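Local coordinates for protein oxidoreductase (PDB 3K1Y) that probably acts as an FMN-dependent oxidoreductase of the NADPH-dependent FMN reductase family, with a flavodoxin-like fold, at residues A[54-57]-A[58-61]; A[109-112]-A[113-117]; A[134-137]-A[138-142]; A[156-160]-A[161-165]. All blocks are in the same frame, centred on the assembly; numbering follows the deposited sequence.

Interaction 1: residues A[54-57]-A[58-61]; sequences IELS and ELIP
The backbone O of E55 accepts the N-H of E58 at 2.9 Å from its N. One residue on, the O of L56 takes the N-H of L59 in the same way, with an N-to-O distance of 2.9 Å. Both bonds are fairly straight at hydrogen, but each donor stands well above the plane of its carbonyl; for L59 N the tilt is 65°. This is the geometry of a tight 3-10 turn, which carries the chain from strand 49-55 to helix 60-63.

On the polar side the two glutamates meet. The E58 chain is extended beyond CG and swings back over E55, so that its OE2 rests 3.6 Å from E55 CB. The E55 chain instead bends at chi2 (-90°) and leads its carboxylate away. The two OE2 atoms of E55 and E58 end 4.6 Å apart, with the carboxylate planes 54° apart. E55 OE2 forms a salt bridge with R28.

On the apolar side CD1 of L59 touches CG2 of I54 at 3.6 Å. The same L59 CD1 lies farther from L56 CD2, at 4.4 Å. Helix 74-85 meets this side through I79, which touches both I54 and L59. Further along, CD1 of I60 lies 3.5 Å from the O of S57, and I60 also packs on M64 of the second subunit.

The turn thus keeps I54 and L59 packed on I79 on one side, with E55 and E58 on another. The R28 salt bridge to E55 may ease the repulsion between the two carboxylates.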
loop_
_atom_site.group_PDB
_atom_site.type_symbol
_atom_site.label_atom_id
_atom_site.label_comp_id
_atom_site.label_asym_id
_atom_site.label_seq_id
_atom_site.Cartn_x
_atom_site.Cartn_y
_atom_site.Cartn_z
ATOM N N ILE A 54 -14.628 16.501 15.983
ATOM C CA ILE A 54 -14.733 15.382 16.904
ATOM C C ILE A 54 -13.359 14.836 17.316
ATOM O O ILE A 54 -12.643 14.262 16.501
ATOM C CB ILE A 54 -15.537 14.239 16.266
ATOM C CG1 ILE A 54 -16.843 14.786 15.682
ATOM C CG2 ILE A 54 -15.821 13.156 17.303
ATOM C CD1 ILE A 54 -17.730 15.480 16.692
ATOM N N GLU A 55 -12.996 15.023 18.579
ATOM C CA GLU A 55 -11.719 14.528 19.096
ATOM C C GLU A 55 -11.878 13.081 19.573
ATOM O O GLU A 55 -12.555 12.819 20.572
ATOM C CB GLU A 55 -11.239 15.410 20.261
ATOM C CG GLU A 55 -10.699 16.771 19.842
ATOM C CD GLU A 55 -9.202 16.746 19.576
ATOM O OE1 GLU A 55 -8.736 15.805 18.897
ATOM O OE2 GLU A 55 -8.492 17.669 20.042
ATOM N N LEU A 56 -11.253 12.149 18.863
ATOM C CA LEU A 56 -11.350 10.736 19.216
ATOM C C LEU A 56 -10.890 10.421 20.641
ATOM O O LEU A 56 -11.428 9.509 21.277
ATOM C CB LEU A 56 -10.567 9.879 18.213
ATOM C CG LEU A 56 -11.109 9.854 16.781
ATOM C CD1 LEU A 56 -10.340 8.855 15.935
ATOM C CD2 LEU A 56 -12.575 9.472 16.815
ATOM N N SER A 57 -9.917 11.176 21.152
ATOM C CA SER A 57 -9.422 10.943 22.515
ATOM C C SER A 57 -10.473 11.304 23.567
ATOM O O SER A 57 -10.315 11.000 24.750
ATOM C CB SER A 57 -8.123 11.737 22.774
ATOM O OG SER A 57 -8.323 13.141 22.713
ATOM N N GLU A 58 -11.545 11.956 23.136
ATOM C CA GLU A 58 -12.615 12.337 24.050
ATOM C C GLU A 58 -13.786 11.374 23.889
ATOM O O GLU A 58 -14.839 11.536 24.510
ATOM C CB GLU A 58 -13.065 13.772 23.765
ATOM C CG GLU A 58 -12.109 14.843 24.282
ATOM C CD GLU A 58 -12.431 16.218 23.736
ATOM O OE1 GLU A 58 -13.633 16.540 23.601
ATOM O OE2 GLU A 58 -11.483 16.981 23.448
ATOM N N LEU A 59 -13.587 10.359 23.058
ATOM C CA LEU A 59 -14.618 9.368 22.813
ATOM C C LEU A 59 -14.144 7.967 23.175
ATOM O O LEU A 59 -14.813 6.985 22.854
ATOM C CB LEU A 59 -15.013 9.376 21.337
ATOM C CG LEU A 59 -15.754 10.577 20.767
ATOM C CD1 LEU A 59 -16.152 10.240 19.337
ATOM C CD2 LEU A 59 -16.984 10.893 21.595
ATOM N N ILE A 60 -12.999 7.868 23.837
ATOM C CA ILE A 60 -12.470 6.555 24.176
ATOM C C ILE A 60 -13.500 5.636 24.846
ATOM O O ILE A 60 -13.706 4.508 24.404
ATOM C CB ILE A 60 -11.207 6.689 25.037
ATOM C CG1 ILE A 60 -10.150 7.485 24.260
ATOM C CG2 ILE A 60 -10.659 5.310 25.367
ATOM C CD1 ILE A 60 -8.891 7.788 25.038
ATOM N N PRO A 61 -14.163 6.101 25.916
ATOM C CA PRO A 61 -15.159 5.238 26.564
ATOM C C PRO A 61 -16.367 4.894 25.688
ATOM O O PRO A 61 -16.859 3.769 25.730
ATOM C CB PRO A 61 -15.547 6.024 27.816
ATOM C CG PRO A 61 -15.247 7.445 27.446
ATOM C CD PRO A 61 -13.951 7.334 26.691
#

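Interaction 2: residues A[109-112]-A[113-117]; sequences DILD and TDALT
D112 and A115 meet across a tight reversal, with L111 packed against A115. The O of D112 accepts the N-H of A115 at 3.2 Å from its N. The bond is nearly straight at hydrogen (164°), yet the donor stands high above the carbonyl plane. This closes a type I beta turn from D112 to A115.

The methyl of A115 faces back toward the end of the helix. Its CB lies 3.5 Å from the O of D112 and 3.8 Å from CB of L111. The L111 side chain then runs on past A115, and its CD1 reaches CD1 of L116 at 4.0 Å. Both leucines also pack on L83 of helix 74-85, which makes this the buried side of the turn. Separately, the O of L111 links the end of the helix to K97 NZ of the second subunit by a hydrogen bond.

The outer side is acidic. D114 takes the less common first torsion (chi1 49°), with CG between its backbone N and carbonyl carbon. That turns OD1 of D114 back to within 4.0 Å of D112 CB.

A second type I turn, D114 to T117, follows at once. Together the two turns form the connection from helix 102-110 to strand 120-127 in this flavodoxin-like alpha/beta fold.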
loop_
_atom_site.group_PDB
_atom_site.type_symbol
_atom_site.label_atom_id
_atom_site.label_comp_id
_atom_site.label_asym_id
_atom_site.label_seq_id
_atom_site.Cartn_x
_atom_site.Cartn_y
_atom_site.Cartn_z
ATOM N N ASP A 109 -14.161 1.622 12.006
ATOM C CA ASP A 109 -14.692 0.267 12.142
ATOM C C ASP A 109 -16.120 0.300 12.690
ATOM O O ASP A 109 -16.972 -0.500 12.302
ATOM C CB ASP A 109 -13.837 -0.573 13.100
ATOM C CG ASP A 109 -12.426 -0.794 12.596
ATOM O OD1 ASP A 109 -12.210 -0.781 11.366
ATOM O OD2 ASP A 109 -11.533 -1.006 13.438
ATOM N N ILE A 110 -16.366 1.237 13.599
ATOM C CA ILE A 110 -17.657 1.377 14.266
ATOM C C ILE A 110 -18.804 1.895 13.399
ATOM O O ILE A 110 -19.969 1.684 13.724
ATOM C CB ILE A 110 -17.496 2.287 15.535
ATOM C CG1 ILE A 110 -17.943 1.521 16.769
ATOM C CG2 ILE A 110 -18.284 3.587 15.402
ATOM C CD1 ILE A 110 -17.093 0.304 17.071
ATOM N N LEU A 111 -18.472 2.566 12.301
ATOM C CA LEU A 111 -19.483 3.144 11.410
ATOM C C LEU A 111 -20.268 2.117 10.605
ATOM O O LEU A 111 -19.807 0.992 10.409
ATOM C CB LEU A 111 -18.817 4.120 10.437
ATOM C CG LEU A 111 -17.925 5.221 11.021
ATOM C CD1 LEU A 111 -17.234 5.948 9.872
ATOM C CD2 LEU A 111 -18.747 6.195 11.874
ATOM N N ASP A 112 -21.460 2.505 10.150
ATOM C CA ASP A 112 -22.277 1.619 9.326
ATOM C C ASP A 112 -21.524 1.419 8.013
ATOM O O ASP A 112 -20.651 2.210 7.660
ATOM C CB ASP A 112 -23.647 2.233 8.996
ATOM C CG ASP A 112 -24.556 2.358 10.203
ATOM O OD1 ASP A 112 -24.511 1.469 11.085
ATOM O OD2 ASP A 112 -25.336 3.337 10.257
ATOM N N THR A 113 -21.877 0.374 7.281
ATOM C CA THR A 113 -21.227 0.099 6.012
ATOM C C THR A 113 -21.271 1.313 5.090
ATOM O O THR A 113 -20.269 1.669 4.472
ATOM C CB THR A 113 -21.906 -1.090 5.286
ATOM O OG1 THR A 113 -21.842 -2.259 6.114
ATOM C CG2 THR A 113 -21.208 -1.381 3.963
ATOM N N ASP A 114 -22.433 1.951 5.017
ATOM C CA ASP A 114 -22.642 3.101 4.139
ATOM C C ASP A 114 -22.666 4.474 4.810
ATOM O O ASP A 114 -23.281 5.408 4.294
ATOM C CB ASP A 114 -23.945 2.908 3.371
ATOM C CG ASP A 114 -25.097 2.518 4.279
ATOM O OD1 ASP A 114 -25.218 3.104 5.380
ATOM O OD2 ASP A 114 -25.888 1.630 3.887
ATOM N N ALA A 115 -21.987 4.602 5.944
ATOM C CA ALA A 115 -21.957 5.867 6.678
ATOM C C ALA A 115 -21.374 7.038 5.874
ATOM O O ALA A 115 -21.864 8.167 5.964
ATOM C CB ALA A 115 -21.171 5.688 7.974
ATOM N N LEU A 116 -20.347 6.756 5.076
ATOM C CA LEU A 116 -19.677 7.782 4.289
ATOM C C LEU A 116 -19.764 7.629 2.767
ATOM O O LEU A 116 -18.822 7.981 2.058
ATOM C CB LEU A 116 -18.207 7.833 4.697
ATOM C CG LEU A 116 -17.909 8.151 6.155
ATOM C CD1 LEU A 116 -16.431 7.877 6.473
ATOM C CD2 LEU A 116 -18.269 9.597 6.410
ATOM N N THR A 117 -20.875 7.122 2.249
ATOM C CA THR A 117 -20.993 6.962 0.803
ATOM C C THR A 117 -21.145 8.309 0.099
ATOM O O THR A 117 -22.025 9.098 0.445
ATOM C CB THR A 117 -22.203 6.083 0.430
ATOM O OG1 THR A 117 -22.064 4.795 1.047
ATOM C CG2 THR A 117 -22.294 5.919 -1.091
#

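Interaction 3: residues A[134-137]-A[138-142]; sequences LVLD and YALRP
L134 and Y138 lie side by side at the start of helix 135-146, the crossover helix of a beta-alpha-beta unit in the flavodoxin-like fold. Y138 N donates to the O of L134. The Y138 side chain can be followed outward. Its CB sits 3.5 Å from the O of L134. CG lies near the carbonyl of D137, and CD1 is likewise close to the O of D137. Along the other edge, CD2 meets the O of L134 at 3.4 Å, near the ring plane. CD2 also meets CB of L134 at 3.8 Å, in that plane. CE2 touches CD1 of L134. Beyond the segment the ring meets Y138 of the fourth subunit, with the two planes almost parallel.

The backbone widens here into a pi-type turn. L140 N bonds to the O of V135 at 3.2 Å, and A139 N makes a weak bond to that same oxygen. R141 N reaches the O of L136 at 2.8 Å, nearly along the C=O axis. P142 has no N-H to give, and the helix kinks there.

V135 CG2 touches both CB of A139 and CD1 of L140. R141 NH2 bonds to the O of V152 in the next strand. The R141 chain, bent at chi2 and chi3, runs alongside D137, and the carboxylate and guanidinium planes stand 50° apart. Their direct salt bridge, D137 OD1 to R141 NH1, is long at 3.6 Å. A water bridges the pair: it donates to D137 OD1 at 2.6 Å and accepts weakly from R141 NH1 at 3.0 Å.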
loop_
_atom_site.group_PDB
_atom_site.type_symbol
_atom_site.label_atom_id
_atom_site.label_comp_id
_atom_site.label_asym_id
_atom_site.label_seq_id
_atom_site.Cartn_x
_atom_site.Cartn_y
_atom_site.Cartn_z
ATOM N N LEU A 134 3.609 9.029 2.654
ATOM C CA LEU A 134 2.792 8.135 1.825
ATOM C C LEU A 134 1.759 7.356 2.645
ATOM O O LEU A 134 1.101 6.447 2.133
ATOM C CB LEU A 134 3.666 7.156 1.020
ATOM C CG LEU A 134 4.620 7.717 -0.051
ATOM C CD1 LEU A 134 5.322 6.571 -0.752
ATOM C CD2 LEU A 134 3.862 8.545 -1.063
ATOM N N VAL A 135 1.620 7.703 3.920
ATOM C CA VAL A 135 0.623 7.043 4.750
ATOM C C VAL A 135 -0.744 7.476 4.229
ATOM O O VAL A 135 -1.748 6.812 4.455
ATOM C CB VAL A 135 0.734 7.446 6.234
ATOM C CG1 VAL A 135 0.443 8.936 6.397
ATOM C CG2 VAL A 135 -0.236 6.627 7.056
ATOM N N LEU A 136 -0.775 8.604 3.527
ATOM C CA LEU A 136 -2.023 9.096 2.961
ATOM C C LEU A 136 -2.523 8.202 1.827
ATOM O O LEU A 136 -3.628 7.661 1.893
ATOM C CB LEU A 136 -1.855 10.521 2.436
ATOM C CG LEU A 136 -1.655 11.632 3.473
ATOM C CD1 LEU A 136 -1.616 12.987 2.769
ATOM C CD2 LEU A 136 -2.791 11.599 4.490
ATOM N N ASP A 137 -1.700 8.034 0.796
ATOM C CA ASP A 137 -2.093 7.240 -0.365
ATOM C C ASP A 137 -2.107 5.730 -0.250
ATOM O O ASP A 137 -2.642 5.058 -1.129
ATOM C CB ASP A 137 -1.250 7.624 -1.575
ATOM C CG ASP A 137 -1.589 8.995 -2.086
ATOM O OD1 ASP A 137 -2.764 9.391 -1.934
ATOM O OD2 ASP A 137 -0.694 9.670 -2.642
ATOM N N TYR A 138 -1.543 5.194 0.826
ATOM C CA TYR A 138 -1.500 3.749 1.004
ATOM C C TYR A 138 -2.268 3.217 2.203
ATOM O O TYR A 138 -2.438 2.005 2.333
ATOM C CB TYR A 138 -0.042 3.293 1.073
ATOM C CG TYR A 138 0.658 3.394 -0.255
ATOM C CD1 TYR A 138 0.291 2.575 -1.314
ATOM C CD2 TYR A 138 1.651 4.341 -0.470
ATOM C CE1 TYR A 138 0.887 2.698 -2.561
ATOM C CE2 TYR A 138 2.259 4.472 -1.719
ATOM C CZ TYR A 138 1.867 3.649 -2.756
ATOM O OH TYR A 138 2.428 3.794 -4.000
ATOM N N ALA A 139 -2.723 4.112 3.081
ATOM C CA ALA A 139 -3.482 3.703 4.259
ATOM C C ALA A 139 -4.817 4.443 4.396
ATOM O O ALA A 139 -5.863 3.800 4.478
ATOM C CB ALA A 139 -2.641 3.882 5.525
ATOM N N LEU A 140 -4.802 5.779 4.418
ATOM C CA LEU A 140 -6.057 6.535 4.558
ATOM C C LEU A 140 -6.928 6.551 3.318
ATOM O O LEU A 140 -8.155 6.414 3.400
ATOM C CB LEU A 140 -5.802 7.981 4.971
ATOM C CG LEU A 140 -5.449 8.183 6.442
ATOM C CD1 LEU A 140 -3.963 7.918 6.630
ATOM C CD2 LEU A 140 -5.802 9.600 6.860
ATOM N N ARG A 141 -6.299 6.731 2.167
ATOM C CA ARG A 141 -7.032 6.774 0.917
ATOM C C ARG A 141 -7.765 5.445 0.701
ATOM O O ARG A 141 -8.984 5.413 0.539
ATOM C CB ARG A 141 -6.055 7.074 -0.227
ATOM C CG ARG A 141 -6.721 7.371 -1.556
ATOM C CD ARG A 141 -5.976 8.461 -2.308
ATOM N NE ARG A 141 -6.952 9.399 -2.845
ATOM C CZ ARG A 141 -6.861 10.718 -2.760
ATOM N NH1 ARG A 141 -5.823 11.286 -2.159
ATOM N NH2 ARG A 141 -7.837 11.465 -3.252
ATOM N N PRO A 142 -7.037 4.328 0.721
ATOM C CA PRO A 142 -7.729 3.048 0.515
ATOM C C PRO A 142 -8.900 2.855 1.486
ATOM O O PRO A 142 -9.929 2.296 1.117
ATOM C CB PRO A 142 -6.629 2.014 0.736
ATOM C CG PRO A 142 -5.368 2.773 0.314
ATOM C CD PRO A 142 -5.597 4.126 0.952
HETATM O O HOH W 1 -3.194 11.690 -0.855
#

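Interaction 4: residues A[156-160]-A[161-165]; sequences VFAAT and EDFGG
F163 places CG beside its own backbone N, anti to the carbonyl carbon (chi1 -76°), and a chi2 of -15° turns the ring back over T160. CA of T160 then stands over the ring centre, 3.8 Å from the centroid and 10° off the normal, a CH-pi contact. CG2 of T160 reaches the ring more loosely, at 4.1 Å from CE2 of F163. At the ring edge CZ of F163 meets CB of A158, also at 4.1 Å.

Two backbone bonds fold the chain round the turn. D162 N donates to the O of A159 at 3.1 Å. F163 N donates to the O of T160 at 3.3 Å, the more bent bond of the two. In both cases the donor lies above the carbonyl plane. The O of T160 has a second donor, a water at 3.0 Å, which also makes a weak bond to the O of F163. This oxygen is therefore gripped by one N-H and one water.

On another part of the turn OD2 of D162 comes within 3.6 Å of CB of A159. The side chain of E161 leads away from T160 and touches S129. A sulfate ion lies about 5 Å from the E161 side chain; it probably comes from the crystallisation liquor.

Backbone bonds from A158 and T160 to A127 hold the strand end against strand 120-127. The turn leaves the C-terminal end of strand 150-159, an outermost strand of the parallel sheet, and leads to helix 165-188, as expected of a flavodoxin-like alpha/beta fold.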
loop_
_atom_site.group_PDB
_atom_site.type_symbol
_atom_site.label_atom_id
_atom_site.label_comp_id
_atom_site.label_asym_id
_atom_site.label_seq_id
_atom_site.Cartn_x
_atom_site.Cartn_y
_atom_site.Cartn_z
ATOM N N VAL A 156 -3.189 16.020 2.743
ATOM C CA VAL A 156 -2.404 16.960 3.523
ATOM C C VAL A 156 -1.550 16.285 4.588
ATOM O O VAL A 156 -2.066 15.856 5.620
ATOM C CB VAL A 156 -3.319 17.981 4.219
ATOM C CG1 VAL A 156 -2.488 19.005 4.966
ATOM C CG2 VAL A 156 -4.200 18.658 3.200
ATOM N N PHE A 157 -0.248 16.193 4.342
ATOM C CA PHE A 157 0.650 15.601 5.322
ATOM C C PHE A 157 1.530 16.692 5.923
ATOM O O PHE A 157 2.398 17.246 5.257
ATOM C CB PHE A 157 1.551 14.534 4.705
ATOM C CG PHE A 157 2.326 13.751 5.726
ATOM C CD1 PHE A 157 1.748 12.655 6.362
ATOM C CD2 PHE A 157 3.615 14.138 6.091
ATOM C CE1 PHE A 157 2.438 11.947 7.356
ATOM C CE2 PHE A 157 4.320 13.445 7.080
ATOM C CZ PHE A 157 3.729 12.342 7.718
ATOM N N ALA A 158 1.303 16.991 7.195
ATOM C CA ALA A 158 2.070 18.017 7.875
ATOM C C ALA A 158 3.256 17.466 8.647
ATOM O O ALA A 158 3.099 16.705 9.603
ATOM C CB ALA A 158 1.167 18.810 8.813
ATOM N N ALA A 159 4.447 17.852 8.209
ATOM C CA ALA A 159 5.685 17.463 8.873
ATOM C C ALA A 159 6.033 18.727 9.645
ATOM O O ALA A 159 6.358 19.745 9.049
ATOM C CB ALA A 159 6.747 17.153 7.848
ATOM N N THR A 160 5.941 18.675 10.965
ATOM C CA THR A 160 6.211 19.851 11.785
ATOM C C THR A 160 7.630 20.411 11.656
ATOM O O THR A 160 7.840 21.618 11.781
ATOM C CB THR A 160 5.940 19.554 13.265
ATOM O OG1 THR A 160 6.899 18.601 13.744
ATOM C CG2 THR A 160 4.533 18.990 13.431
ATOM N N GLU A 161 8.593 19.533 11.398
ATOM C CA GLU A 161 9.985 19.942 11.264
ATOM C C GLU A 161 10.216 20.800 10.026
ATOM O O GLU A 161 11.285 21.388 9.860
ATOM C CB GLU A 161 10.895 18.712 11.213
ATOM C CG GLU A 161 10.733 17.777 12.394
ATOM C CD GLU A 161 11.709 16.618 12.359
ATOM O OE1 GLU A 161 11.931 16.047 11.268
ATOM O OE2 GLU A 161 12.246 16.268 13.427
ATOM N N ASP A 162 9.215 20.876 9.158
ATOM C CA ASP A 162 9.345 21.673 7.951
ATOM C C ASP A 162 8.397 22.868 7.911
ATOM O O ASP A 162 7.945 23.261 6.838
ATOM C CB ASP A 162 9.123 20.801 6.713
ATOM C CG ASP A 162 10.059 19.608 6.667
ATOM O OD1 ASP A 162 11.241 19.763 7.052
ATOM O OD2 ASP A 162 9.622 18.517 6.234
ATOM N N PHE A 163 8.080 23.443 9.069
ATOM C CA PHE A 163 7.204 24.619 9.090
ATOM C C PHE A 163 8.045 25.886 8.923
ATOM O O PHE A 163 9.266 25.858 9.098
ATOM C CB PHE A 163 6.404 24.708 10.402
ATOM C CG PHE A 163 5.247 23.742 10.485
ATOM C CD1 PHE A 163 4.777 23.084 9.349
ATOM C CD2 PHE A 163 4.613 23.502 11.703
ATOM C CE1 PHE A 163 3.699 22.203 9.428
ATOM C CE2 PHE A 163 3.528 22.619 11.790
ATOM C CZ PHE A 163 3.073 21.970 10.652
ATOM N N GLY A 164 7.392 26.988 8.573
ATOM C CA GLY A 164 8.097 28.246 8.393
ATOM C C GLY A 164 9.107 28.233 7.259
ATOM O O GLY A 164 9.589 27.173 6.852
ATOM N N GLY A 165 9.430 29.418 6.747
ATOM C CA GLY A 165 10.388 29.523 5.662
ATOM C C GLY A 165 9.775 29.259 4.299
ATOM O O GLY A 165 8.552 29.279 4.151
HETATM O O HOH W 2 9.884 23.798 11.819
#

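The four contacts follow one another along the chain within the NADPH-dependent FMN reductase region. Interactions 1 and 4 lie at the ends of strands 49-55 and 150-159, the outermost strands of the five-stranded parallel sheet, with centres about 25 Å apart. Interaction 2 follows helix 102-110, and its centre is about 31 Å from that of interaction 4, across the centre of the chain. Interactions 3 and 4 touch: L136 CD1 comes within 3.4 Å of V156 N, joining helix 135-146 to the strand that follows it. The other pairs do not meet. Interactions 1, 2 and 3 also reach neighbouring subunits, so they lie at or near subunit interfaces as well as within the fold.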